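RNA-dependent RNA Polymerase (PDB 6TZ0) probably catalyses template-directed RNA synthesis in a double-stranded RNA virus, making plus strands in transcription and minus strands in genome replication. Local coordinates at residues A[75-81]-A[106-112]; A[100-106]-A[238-244]; A[170-174]-A[231-235]. All coordinates share one frame; numbering follows the deposited sequence.

In the fold
The three contacts lie on the same side of the chain's centre, all in the N-terminal region of the polymerase. Contacts 1 and 2 have centres about 12 Å apart and share Thr-106: residues 100-106 of the long loop between helices 73-76 and 121-134 pack on the turn between helices 224-237 and 242-248, and the next residues, 106-112, fold back on 75-81, the helix end and the loop's own beginning. Contact 3, centred about 17 Å from each of the others, joins helices 166-175 and 224-237, which both fall between the two halves of contact 2. Ile-75 touches Leu-174 and Tyr-242 touches Phe-234, so loop and helices form one packed unit.

Contact 1 (A[75-81]-A[106-112]); sequences ITNPKEY and TFRAGSL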
loop_
_atom_site.group_PDB
_atom_site.type_symbol
_atom_site.label_atom_id
_atom_site.label_comp_id
_atom_site.label_asym_id
_atom_site.label_seq_id
_atom_site.Cartn_x
_atom_site.Cartn_y
_atom_site.Cartn_z
ATOM N N ILE A 75 15.360 34.444 -11.927
ATOM C CA ILE A 75 14.426 34.478 -10.810
ATOM C C ILE A 75 13.801 35.857 -10.655
ATOM O O ILE A 75 12.587 35.985 -10.484
ATOM C CB ILE A 75 15.142 34.024 -9.521
ATOM C CG1 ILE A 75 15.670 32.599 -9.689
ATOM C CG2 ILE A 75 14.214 34.093 -8.323
ATOM C CD1 ILE A 75 14.589 31.580 -9.936
ATOM N N THR A 76 14.618 36.911 -10.718
ATOM C CA THR A 76 14.084 38.265 -10.603
ATOM C C THR A 76 13.396 38.701 -11.889
ATOM O O THR A 76 12.397 39.426 -11.845
ATOM C CB THR A 76 15.197 39.245 -10.237
ATOM O OG1 THR A 76 16.203 39.225 -11.254
ATOM C CG2 THR A 76 15.825 38.868 -8.912
ATOM N N ASN A 77 13.912 38.270 -13.042
ATOM C CA ASN A 77 13.335 38.572 -14.349
ATOM C C ASN A 77 12.948 37.252 -15.000
ATOM O O ASN A 77 13.728 36.687 -15.782
ATOM C CB ASN A 77 14.319 39.340 -15.226
ATOM C CG ASN A 77 14.661 40.692 -14.660
ATOM O OD1 ASN A 77 13.788 41.419 -14.190
ATOM N ND2 ASN A 77 15.942 41.033 -14.683
ATOM N N PRO A 78 11.761 36.728 -14.702
ATOM C CA PRO A 78 11.381 35.417 -15.233
ATOM C C PRO A 78 11.045 35.489 -16.711
ATOM O O PRO A 78 10.621 36.526 -17.225
ATOM C CB PRO A 78 10.143 35.049 -14.409
ATOM C CG PRO A 78 10.180 35.942 -13.229
ATOM C CD PRO A 78 10.782 37.208 -13.719
ATOM N N LYS A 79 11.231 34.365 -17.394
ATOM C CA LYS A 79 10.890 34.294 -18.801
ATOM C C LYS A 79 9.374 34.254 -18.972
ATOM O O LYS A 79 8.613 34.061 -18.022
ATOM C CB LYS A 79 11.496 33.058 -19.457
ATOM C CG LYS A 79 10.811 31.778 -19.035
ATOM C CD LYS A 79 11.333 30.583 -19.789
ATOM C CE LYS A 79 10.538 29.347 -19.424
ATOM N NZ LYS A 79 10.994 28.144 -20.164
ATOM N N GLU A 80 8.935 34.428 -20.208
ATOM C CA GLU A 80 7.519 34.290 -20.478
ATOM C C GLU A 80 7.191 32.816 -20.684
ATOM O O GLU A 80 8.075 31.994 -20.941
ATOM C CB GLU A 80 7.128 35.123 -21.695
ATOM C CG GLU A 80 7.497 36.587 -21.537
ATOM C CD GLU A 80 6.728 37.280 -20.432
ATOM O OE1 GLU A 80 5.525 37.005 -20.279
ATOM O OE2 GLU A 80 7.333 38.087 -19.698
ATOM N N TYR A 81 5.911 32.485 -20.546
ATOM C CA TYR A 81 5.475 31.097 -20.641
ATOM C C TYR A 81 5.665 30.551 -22.050
ATOM O O TYR A 81 5.215 31.150 -23.030
ATOM C CB TYR A 81 4.014 30.968 -20.220
ATOM C CG TYR A 81 3.445 29.598 -20.478
ATOM C CD1 TYR A 81 3.786 28.517 -19.679
ATOM C CD2 TYR A 81 2.568 29.387 -21.536
ATOM C CE1 TYR A 81 3.271 27.265 -19.931
ATOM C CE2 TYR A 81 2.060 28.149 -21.794
ATOM C CZ TYR A 81 2.408 27.095 -20.991
ATOM O OH TYR A 81 1.881 25.863 -21.270
ATOM N N THR A 106 10.026 27.382 -14.304
ATOM C CA THR A 106 10.010 28.754 -13.810
ATOM C C THR A 106 9.657 29.718 -14.940
ATOM O O THR A 106 10.316 29.725 -15.984
ATOM C CB THR A 106 11.365 29.103 -13.204
ATOM O OG1 THR A 106 11.662 28.177 -12.155
ATOM C CG2 THR A 106 11.343 30.495 -12.625
ATOM N N PHE A 107 8.617 30.523 -14.728
ATOM C CA PHE A 107 8.216 31.567 -15.664
ATOM C C PHE A 107 7.498 32.663 -14.883
ATOM O O PHE A 107 7.300 32.556 -13.672
ATOM C CB PHE A 107 7.360 30.998 -16.809
ATOM C CG PHE A 107 6.150 30.225 -16.355
ATOM C CD1 PHE A 107 4.940 30.852 -16.147
ATOM C CD2 PHE A 107 6.224 28.861 -16.164
ATOM C CE1 PHE A 107 3.840 30.138 -15.736
ATOM C CE2 PHE A 107 5.127 28.143 -15.746
ATOM C CZ PHE A 107 3.935 28.786 -15.532
ATOM N N ARG A 108 7.123 33.729 -15.582
ATOM C CA ARG A 108 6.421 34.841 -14.953
ATOM C C ARG A 108 4.962 34.472 -14.721
ATOM O O ARG A 108 4.307 33.909 -15.597
ATOM C CB ARG A 108 6.533 36.095 -15.819
ATOM C CG ARG A 108 5.905 37.336 -15.212
ATOM C CD ARG A 108 6.129 38.558 -16.073
ATOM N NE ARG A 108 5.502 38.430 -17.382
ATOM C CZ ARG A 108 4.239 38.744 -17.644
ATOM N NH1 ARG A 108 3.453 39.221 -16.692
ATOM N NH2 ARG A 108 3.765 38.586 -18.868
ATOM N N ALA A 109 4.457 34.798 -13.527
ATOM C CA ALA A 109 3.184 34.254 -13.058
ATOM C C ALA A 109 1.987 34.777 -13.847
ATOM O O ALA A 109 0.942 34.118 -13.886
ATOM C CB ALA A 109 3.005 34.564 -11.574
ATOM N N GLY A 110 2.107 35.941 -14.470
ATOM C CA GLY A 110 1.051 36.449 -15.314
ATOM C C GLY A 110 1.165 36.071 -16.770
ATOM O O GLY A 110 0.306 36.446 -17.569
ATOM N N SER A 111 2.204 35.329 -17.143
ATOM C CA SER A 111 2.441 34.988 -18.536
ATOM C C SER A 111 1.592 33.821 -19.012
ATOM O O SER A 111 1.530 33.570 -20.219
ATOM C CB SER A 111 3.914 34.649 -18.743
ATOM O OG SER A 111 4.161 34.300 -20.089
ATOM N N LEU A 112 0.946 33.103 -18.100
ATOM C CA LEU A 112 0.142 31.939 -18.449
ATOM C C LEU A 112 -1.291 32.397 -18.687
ATOM O O LEU A 112 -1.969 32.849 -17.761
ATOM C CB LEU A 112 0.221 30.890 -17.345
ATOM C CG LEU A 112 -0.481 29.561 -17.609
ATOM C CD1 LEU A 112 0.116 28.883 -18.816
ATOM C CD2 LEU A 112 -0.368 28.673 -16.394
#
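Glu-80 and Arg-108 form a side-on salt bridge: Arg-108 NE reaches Glu-80 OE2 at 3.0 Å through the carboxylate's syn lone pair, and Arg-108 NH2 reaches Glu-80 OE1 at 2.8 Å on the syn side. The two planes are 40° apart, and a bend at chi3 of Arg-108 (63°) turns its guanidinium edge to the acid. Glu-80 OE1 accepts a second hydrogen bond from Ser-111 OG, 3.0 Å away and above the carboxylate plane. That hydroxyl also accepts from Tyr-81 N, at 2.6 Å and almost dead straight, so it relays between backbone and acid. Ser-111 closes a type I beta turn that starts at Arg-108, which brings both donors to Glu-80 from one short loop. The main chains are tied where Arg-108 N donates to Lys-79 O at 2.9 Å. The ammonium of Lys-79 pairs instead with Asp-85, while its CE packs against Thr-106 O. Next to the polar group, Tyr-81 directs its edge at the face of Phe-107 in a T-shaped stack, centroids 5.4 Å apart. Leu-112 CD1 sits over the Tyr-81 ring centre in a CH-pi contact at 3.4 Å. Helix 121-134 packs against them, Leu-129 on Tyr-81, Met-133 on Phe-107 and Leu-112.

Contact 2 (A[100-106]-A[238-244]); sequences KYDYLVT and AKDSYID
Tyr-101 OH donates to Asp-240 OD2 at 2.8 Å, on the syn side of the carboxylate but somewhat out of its plane. Ring and carboxylate stand 74° apart, and Asp-240, with CG anti to the backbone N (chi1 -169°), swings its acid back to the hydroxyl although its CB points away. Two further hydrogen bonds come from Thr-106: OG1 donates to Ala-238 O at 3.1 Å, tilted from the carbonyl plane, whereas the bond from its backbone N to Asp-240 O is straight but long and weak. Within 238-244, Ser-241 OG donates to Asp-244 OD2 at 3.0 Å from above the carboxylate plane. Ser-241 occupies the N-cap position of helix 242-248, yet its side chain makes no capping bond. Here the first turn of that helix rests on the irregular loop 100-106, in the N-terminal region of the polymerase. The side chain of Tyr-103 is about 4 Å from that of Arg-485, a residue seen to bind UTP in another structure of this protein, which places this end of the contact near the nucleotide site.

The remaining contacts are around the rings. Ile-243 CG2 is over the centre of the Tyr-103 ring, a CH-pi contact at 3.5 Å. Asp-244 is shared between the tyrosines: OD1 lies at the edge of Tyr-103 by CD2, OD2 at that of Tyr-101 by CD1. Ser-241 CB packs obliquely on Tyr-101 CE1.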
loop_
_atom_site.group_PDB
_atom_site.type_symbol
_atom_site.label_atom_id
_atom_site.label_comp_id
_atom_site.label_asym_id
_atom_site.label_seq_id
_atom_site.Cartn_x
_atom_site.Cartn_y
_atom_site.Cartn_z
ATOM N N LYS A 100 10.678 16.829 -21.600
ATOM C CA LYS A 100 11.804 17.164 -20.739
ATOM C C LYS A 100 11.370 17.428 -19.303
ATOM O O LYS A 100 12.053 17.015 -18.360
ATOM C CB LYS A 100 12.546 18.370 -21.312
ATOM C CG LYS A 100 13.778 18.774 -20.532
ATOM C CD LYS A 100 14.523 19.904 -21.211
ATOM C CE LYS A 100 15.214 19.402 -22.467
ATOM N NZ LYS A 100 16.275 18.411 -22.146
ATOM N N TYR A 101 10.243 18.096 -19.110
ATOM C CA TYR A 101 9.855 18.574 -17.794
ATOM C C TYR A 101 8.667 17.781 -17.277
ATOM O O TYR A 101 7.689 17.578 -18.000
ATOM C CB TYR A 101 9.521 20.064 -17.841
ATOM C CG TYR A 101 10.687 20.892 -18.303
ATOM C CD1 TYR A 101 11.750 21.154 -17.455
ATOM C CD2 TYR A 101 10.731 21.399 -19.592
ATOM C CE1 TYR A 101 12.823 21.901 -17.876
ATOM C CE2 TYR A 101 11.797 22.145 -20.023
ATOM C CZ TYR A 101 12.841 22.394 -19.160
ATOM O OH TYR A 101 13.914 23.143 -19.571
ATOM N N ASP A 102 8.761 17.336 -16.028
ATOM C CA ASP A 102 7.649 16.710 -15.334
ATOM C C ASP A 102 7.119 17.574 -14.208
ATOM O O ASP A 102 6.166 17.178 -13.532
ATOM C CB ASP A 102 8.065 15.348 -14.771
ATOM C CG ASP A 102 8.331 14.330 -15.849
ATOM O OD1 ASP A 102 7.733 14.447 -16.935
ATOM O OD2 ASP A 102 9.128 13.404 -15.610
ATOM N N TYR A 103 7.720 18.737 -13.976
ATOM C CA TYR A 103 7.386 19.569 -12.837
ATOM C C TYR A 103 7.243 21.010 -13.308
ATOM O O TYR A 103 7.290 21.298 -14.506
ATOM C CB TYR A 103 8.431 19.393 -11.727
ATOM C CG TYR A 103 8.379 18.025 -11.070
ATOM C CD1 TYR A 103 7.531 17.779 -10.004
ATOM C CD2 TYR A 103 9.148 16.974 -11.543
ATOM C CE1 TYR A 103 7.464 16.543 -9.414
ATOM C CE2 TYR A 103 9.081 15.724 -10.965
ATOM C CZ TYR A 103 8.236 15.517 -9.900
ATOM O OH TYR A 103 8.161 14.283 -9.306
ATOM N N LEU A 104 7.060 21.920 -12.356
ATOM C CA LEU A 104 6.744 23.311 -12.658
ATOM C C LEU A 104 7.994 24.039 -13.139
ATOM O O LEU A 104 8.945 24.228 -12.375
ATOM C CB LEU A 104 6.143 23.975 -11.420
ATOM C CG LEU A 104 5.435 25.334 -11.421
ATOM C CD1 LEU A 104 6.392 26.450 -11.160
ATOM C CD2 LEU A 104 4.752 25.577 -12.751
ATOM N N VAL A 105 7.990 24.433 -14.407
ATOM C CA VAL A 105 9.051 25.254 -14.982
ATOM C C VAL A 105 8.908 26.673 -14.440
ATOM O O VAL A 105 7.809 27.112 -14.097
ATOM C CB VAL A 105 8.961 25.192 -16.523
ATOM C CG1 VAL A 105 10.093 25.927 -17.219
ATOM C CG2 VAL A 105 8.945 23.762 -16.976
ATOM N N THR A 106 10.026 27.382 -14.304
ATOM C CA THR A 106 10.010 28.754 -13.810
ATOM C C THR A 106 9.657 29.718 -14.940
ATOM O O THR A 106 10.316 29.725 -15.984
ATOM C CB THR A 106 11.365 29.103 -13.204
ATOM O OG1 THR A 106 11.662 28.177 -12.155
ATOM C CG2 THR A 106 11.343 30.495 -12.625
ATOM N N ALA A 238 16.748 26.203 -9.398
ATOM C CA ALA A 238 15.508 26.816 -9.856
ATOM C C ALA A 238 15.679 27.703 -11.078
ATOM O O ALA A 238 14.685 28.275 -11.535
ATOM C CB ALA A 238 14.895 27.646 -8.742
ATOM N N LYS A 239 16.908 27.853 -11.581
ATOM C CA LYS A 239 17.166 28.670 -12.768
ATOM C C LYS A 239 16.379 28.201 -13.995
ATOM O O LYS A 239 15.925 29.024 -14.796
ATOM C CB LYS A 239 18.666 28.670 -13.051
ATOM C CG LYS A 239 19.118 29.590 -14.144
ATOM C CD LYS A 239 20.619 29.502 -14.319
ATOM C CE LYS A 239 21.326 30.173 -13.161
ATOM N NZ LYS A 239 22.796 30.225 -13.360
ATOM N N ASP A 240 16.201 26.892 -14.165
ATOM C CA ASP A 240 15.371 26.376 -15.252
ATOM C C ASP A 240 14.145 25.636 -14.736
ATOM O O ASP A 240 13.015 26.014 -15.057
ATOM C CB ASP A 240 16.210 25.456 -16.149
ATOM C CG ASP A 240 15.509 25.074 -17.446
ATOM O OD1 ASP A 240 14.399 25.562 -17.735
ATOM O OD2 ASP A 240 16.080 24.255 -18.189
ATOM N N SER A 241 14.336 24.585 -13.952
ATOM C CA SER A 241 13.233 23.820 -13.390
ATOM C C SER A 241 13.733 23.244 -12.082
ATOM O O SER A 241 14.696 22.476 -12.078
ATOM C CB SER A 241 12.774 22.717 -14.334
ATOM O OG SER A 241 11.714 21.975 -13.760
ATOM N N TYR A 242 13.081 23.620 -10.986
ATOM C CA TYR A 242 13.662 23.421 -9.665
ATOM C C TYR A 242 13.631 21.957 -9.246
ATOM O O TYR A 242 14.658 21.404 -8.829
ATOM C CB TYR A 242 12.927 24.322 -8.676
ATOM C CG TYR A 242 13.365 24.250 -7.243
ATOM C CD1 TYR A 242 14.670 24.536 -6.883
ATOM C CD2 TYR A 242 12.444 24.016 -6.237
ATOM C CE1 TYR A 242 15.066 24.503 -5.567
ATOM C CE2 TYR A 242 12.825 23.990 -4.918
ATOM C CZ TYR A 242 14.137 24.239 -4.589
ATOM O OH TYR A 242 14.525 24.214 -3.275
ATOM N N ILE A 243 12.483 21.299 -9.410
ATOM C CA ILE A 243 12.331 19.926 -8.947
ATOM C C ILE A 243 13.111 18.963 -9.836
ATOM O O ILE A 243 13.718 18.003 -9.346
ATOM C CB ILE A 243 10.838 19.566 -8.881
ATOM C CG1 ILE A 243 10.081 20.582 -8.028
ATOM C CG2 ILE A 243 10.650 18.205 -8.300
ATOM C CD1 ILE A 243 10.539 20.658 -6.602
ATOM N N ASP A 244 13.137 19.221 -11.146
ATOM C CA ASP A 244 13.867 18.360 -12.073
ATOM C C ASP A 244 15.366 18.415 -11.825
ATOM O O ASP A 244 16.042 17.377 -11.826
ATOM C CB ASP A 244 13.564 18.763 -13.512
ATOM C CG ASP A 244 12.164 18.407 -13.928
ATOM O OD1 ASP A 244 11.634 17.399 -13.429
ATOM O OD2 ASP A 244 11.589 19.137 -14.754
#

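Contact 3 (A[170-174]-A[231-235]); sequences YVKLL and MNHFL
Tyr-170 reaches Met-231 and Asn-232 across an unusually wide gap: the axes of segments 170-174 and 231-235 come no closer than 13.2 Å. These segments, on helices 166-175 and 224-237, run roughly parallel, at 27°, and the tyrosine ring meets three residues of the second. Met-231 CB lies over one face, offset toward the rim, in a CH-pi contact 3.7 Å from the Tyr-170 ring centroid. The Met-231 chain runs over the ring in the direction opposite to the tyrosine. It bends at chi2 (-59°) and chi3 (-66°), and its sulfur stands above the same ring at a distance, a long Met-aromatic contact. At the ring edge, Leu-235 CD1 comes within 4.1 Å of Tyr-170 CE1.

The hydroxyl ends on an amide: Tyr-170 OH donates to Asn-232 OD1, meeting the oxygen from well above the carbonyl plane. That amide is also tied to the main chain at the end of strand 64-68 and just beyond it, with Asn-232 ND2 donating to Thr-68 O and Thr-70 N donating to Asn-232 OD1. One turn further along both helices, Leu-174 CD2 packs against Leu-235 CD2 at 4.3 Å; Leu-174 CD1 also reaches back to Met-231 CE, at 4.4 Å. In this buried, mostly apolar interface, the tyrosine's polar end is therefore satisfied by Asn-232, whose own bonds to Thr-68 and Thr-70 probably fix the orientation of the amide.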
loop_
_atom_site.group_PDB
_atom_site.type_symbol
_atom_site.label_atom_id
_atom_site.label_comp_id
_atom_site.label_asym_id
_atom_site.label_seq_id
_atom_site.Cartn_x
_atom_site.Cartn_y
_atom_site.Cartn_z
ATOM N N TYR A 170 18.157 37.224 2.075
ATOM C CA TYR A 170 17.479 36.360 1.106
ATOM C C TYR A 170 15.968 36.573 1.103
ATOM O O TYR A 170 15.358 36.656 0.029
ATOM C CB TYR A 170 17.809 34.888 1.356
ATOM C CG TYR A 170 19.095 34.438 0.708
ATOM C CD1 TYR A 170 19.139 34.171 -0.654
ATOM C CD2 TYR A 170 20.252 34.261 1.448
ATOM C CE1 TYR A 170 20.302 33.760 -1.261
ATOM C CE2 TYR A 170 21.422 33.847 0.849
ATOM C CZ TYR A 170 21.438 33.597 -0.505
ATOM O OH TYR A 170 22.597 33.185 -1.111
ATOM N N VAL A 171 15.351 36.679 2.288
ATOM C CA VAL A 171 13.909 36.918 2.382
ATOM C C VAL A 171 13.539 38.264 1.764
ATOM O O VAL A 171 12.557 38.369 1.016
ATOM C CB VAL A 171 13.441 36.808 3.850
ATOM C CG1 VAL A 171 12.025 37.318 4.025
ATOM C CG2 VAL A 171 13.479 35.366 4.305
ATOM N N LYS A 172 14.359 39.292 1.998
ATOM C CA LYS A 172 14.051 40.611 1.453
ATOM C C LYS A 172 14.292 40.671 -0.053
ATOM O O LYS A 172 13.507 41.281 -0.783
ATOM C CB LYS A 172 14.864 41.681 2.176
ATOM C CG LYS A 172 14.456 43.096 1.815
ATOM C CD LYS A 172 15.334 44.131 2.483
ATOM C CE LYS A 172 15.010 44.264 3.953
ATOM N NZ LYS A 172 15.771 45.383 4.573
ATOM N N LEU A 173 15.355 40.036 -0.547
ATOM C CA LEU A 173 15.608 40.063 -1.979
ATOM C C LEU A 173 14.677 39.156 -2.766
ATOM O O LEU A 173 14.540 39.347 -3.977
ATOM C CB LEU A 173 17.051 39.675 -2.273
ATOM C CG LEU A 173 18.162 40.661 -1.948
ATOM C CD1 LEU A 173 19.503 39.999 -2.180
ATOM C CD2 LEU A 173 18.016 41.896 -2.806
ATOM N N LEU A 174 14.042 38.177 -2.130
ATOM C CA LEU A 174 13.129 37.313 -2.867
ATOM C C LEU A 174 11.662 37.686 -2.713
ATOM O O LEU A 174 10.875 37.406 -3.620
ATOM C CB LEU A 174 13.316 35.850 -2.447
ATOM C CG LEU A 174 14.616 35.152 -2.852
ATOM C CD1 LEU A 174 14.723 33.796 -2.190
ATOM C CD2 LEU A 174 14.706 35.013 -4.358
ATOM N N MET A 231 21.350 28.247 -0.159
ATOM C CA MET A 231 20.365 29.049 -0.885
ATOM C C MET A 231 20.827 29.382 -2.300
ATOM O O MET A 231 20.003 29.430 -3.226
ATOM C CB MET A 231 20.050 30.325 -0.111
ATOM C CG MET A 231 19.272 30.099 1.166
ATOM S SD MET A 231 17.696 29.287 0.868
ATOM C CE MET A 231 16.822 30.534 -0.063
ATOM N N ASN A 232 22.134 29.596 -2.493
ATOM C CA ASN A 232 22.651 29.815 -3.841
ATOM C C ASN A 232 22.473 28.575 -4.704
ATOM O O ASN A 232 22.116 28.681 -5.884
ATOM C CB ASN A 232 24.129 30.200 -3.804
ATOM C CG ASN A 232 24.371 31.547 -3.181
ATOM O OD1 ASN A 232 23.558 32.455 -3.301
ATOM N ND2 ASN A 232 25.523 31.701 -2.551
ATOM N N HIS A 233 22.683 27.387 -4.123
ATOM C CA HIS A 233 22.485 26.159 -4.887
ATOM C C HIS A 233 21.011 25.921 -5.210
ATOM O O HIS A 233 20.686 25.434 -6.299
ATOM C CB HIS A 233 23.083 24.971 -4.133
ATOM C CG HIS A 233 22.947 23.666 -4.855
ATOM N ND1 HIS A 233 23.581 23.411 -6.052
ATOM C CD2 HIS A 233 22.280 22.533 -4.534
ATOM C CE1 HIS A 233 23.289 22.187 -6.451
ATOM N NE2 HIS A 233 22.506 21.631 -5.543
ATOM N N PHE A 234 20.103 26.264 -4.291
ATOM C CA PHE A 234 18.685 26.063 -4.586
ATOM C C PHE A 234 18.200 27.015 -5.675
ATOM O O PHE A 234 17.424 26.615 -6.552
ATOM C CB PHE A 234 17.813 26.220 -3.338
ATOM C CG PHE A 234 17.958 25.110 -2.335
ATOM C CD1 PHE A 234 17.687 23.801 -2.691
ATOM C CD2 PHE A 234 18.221 25.388 -1.008
ATOM C CE1 PHE A 234 17.788 22.780 -1.765
ATOM C CE2 PHE A 234 18.318 24.372 -0.075
ATOM C CZ PHE A 234 18.096 23.069 -0.455
ATOM N N LEU A 235 18.668 28.268 -5.663
ATOM C CA LEU A 235 18.302 29.186 -6.741
ATOM C C LEU A 235 18.941 28.791 -8.072
ATOM O O LEU A 235 18.326 28.978 -9.135
ATOM C CB LEU A 235 18.677 30.609 -6.345
ATOM C CG LEU A 235 17.860 31.096 -5.148
ATOM C CD1 LEU A 235 18.371 32.415 -4.635
ATOM C CD2 LEU A 235 16.390 31.190 -5.503
#